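Local coordinates for protein Fe(2+) transporter FeoB (Legionella pneumophila, PDB 3IBY) that probably drives GTP-dependent uptake of ferrous iron across the bacterial inner membrane, this piece being its cytosolic region with the GTP-binding G domain, at residues A[41-44]-A[49-52]. Numbering follows the deposited sequence.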
loop_
_atom_site.group_PDB
_atom_site.type_symbol
_atom_site.label_atom_id
_atom_site.label_comp_id
_atom_site.label_asym_id
_atom_site.label_seq_id
_atom_site.Cartn_x
_atom_site.Cartn_y
_atom_site.Cartn_z
ATOM N N GLY A 41 11.550 14.549 -1.133
ATOM C CA GLY A 41 11.880 15.519 -0.104
ATOM C C GLY A 41 12.354 14.905 1.226
ATOM O O GLY A 41 12.503 13.698 1.368
ATOM N N GLU A 42 12.605 15.756 2.211
ATOM C CA GLU A 42 13.116 15.268 3.468
ATOM C C GLU A 42 12.760 16.199 4.643
ATOM O O GLU A 42 12.461 17.381 4.457
ATOM C CB GLU A 42 14.624 14.972 3.354
ATOM C CG GLU A 42 15.524 16.145 2.818
ATOM C CD GLU A 42 15.348 16.399 1.340
ATOM O OE1 GLU A 42 15.265 15.398 0.603
ATOM O OE2 GLU A 42 15.261 17.581 0.912
ATOM N N PHE A 43 12.716 15.643 5.845
ATOM C CA PHE A 43 12.583 16.470 7.007
ATOM C C PHE A 43 13.424 15.924 8.141
ATOM O O PHE A 43 13.734 14.749 8.178
ATOM C CB PHE A 43 11.108 16.646 7.391
ATOM C CG PHE A 43 10.396 15.372 7.728
ATOM C CD1 PHE A 43 9.893 14.559 6.734
ATOM C CD2 PHE A 43 10.216 14.989 9.044
ATOM C CE1 PHE A 43 9.238 13.386 7.041
ATOM C CE2 PHE A 43 9.529 13.821 9.375
ATOM C CZ PHE A 43 9.040 13.009 8.370
ATOM N N LEU A 44 13.822 16.807 9.049
ATOM C CA LEU A 44 14.456 16.403 10.279
ATOM C C LEU A 44 13.390 16.117 11.326
ATOM O O LEU A 44 12.339 16.747 11.332
ATOM C CB LEU A 44 15.411 17.490 10.746
ATOM C CG LEU A 44 16.660 17.631 9.883
ATOM C CD1 LEU A 44 17.507 18.848 10.318
ATOM C CD2 LEU A 44 17.483 16.348 9.886
ATOM N N LEU A 49 17.178 12.165 10.213
ATOM C CA LEU A 49 16.752 12.602 8.883
ATOM C C LEU A 49 15.711 11.624 8.311
ATOM O O LEU A 49 15.838 10.414 8.446
ATOM C CB LEU A 49 17.958 12.687 7.954
ATOM C CG LEU A 49 17.707 13.012 6.488
ATOM C CD1 LEU A 49 17.407 14.498 6.302
ATOM C CD2 LEU A 49 18.915 12.623 5.636
ATOM N N ILE A 50 14.667 12.153 7.673
ATOM C CA ILE A 50 13.692 11.306 7.017
ATOM C C ILE A 50 13.563 11.724 5.586
ATOM O O ILE A 50 13.190 12.867 5.299
ATOM C CB ILE A 50 12.295 11.299 7.726
ATOM C CG1 ILE A 50 12.325 10.431 8.994
ATOM C CG2 ILE A 50 11.302 10.670 6.842
ATOM C CD1 ILE A 50 12.392 11.168 10.254
ATOM N N GLU A 51 13.857 10.791 4.678
ATOM C CA GLU A 51 13.739 11.086 3.263
ATOM C C GLU A 51 12.451 10.455 2.810
ATOM O O GLU A 51 12.052 9.424 3.346
ATOM C CB GLU A 51 14.903 10.514 2.468
ATOM C CG GLU A 51 16.250 10.651 3.128
ATOM C CD GLU A 51 17.361 10.029 2.304
ATOM O OE1 GLU A 51 17.477 8.758 2.340
ATOM O OE2 GLU A 51 18.115 10.820 1.651
ATOM N N ILE A 52 11.811 11.091 1.840
ATOM C CA ILE A 52 10.494 10.695 1.365
ATOM C C ILE A 52 10.435 10.753 -0.145
ATOM O O ILE A 52 10.845 11.779 -0.765
ATOM C CB ILE A 52 9.331 11.583 1.891
ATOM C CG1 ILE A 52 9.162 11.427 3.370
ATOM C CG2 ILE A 52 7.980 11.178 1.252
ATOM C CD1 ILE A 52 7.739 11.306 3.815
#
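With chi1 at 61°, Phe43 sets its CG between its own backbone N and carbonyl carbon, which lays the ring against Ile50 on the neighbouring strand; Ile50, its CG2 anti to the backbone N, brings that methyl up to the ring. The branch carbon Ile50 CB then sits over one ring face, displaced toward the rim, 3.9 Å from the Phe43 centroid in a CH-pi contact. Ile50 CG2 reaches Phe43 CE1 at 3.4 Å, while Ile52 CD1 meets that same CE1 from the ring edge, near its plane. Leu21 of helix 14-22 and Leu161 of helix 154-162 also pack on Phe43, covering this part of the sheet.

On the other face, Leu44 CD2 rests 4.0 Å from Leu49 CD1 at the surface. OE1 of Glu42 is salt-bridged to NH2 of Arg27; this probably eases the nearness of the Glu51 carboxylate, whose OE2 is 5.5 Å from Glu42 OE1.

Paired backbone bonds join Gly41 to Ile52 and Phe43 to Ile50, the Phe43 N to Ile50 O bond measuring 2.9 Å. Between these pairs, Glu42 faces Glu51 in a non-hydrogen-bonded pair. This is the antiparallel beta hairpin of strands 37-45 and 48-54, part of the mixed sheet of the P-loop GTPase fold in the FeoB G domain.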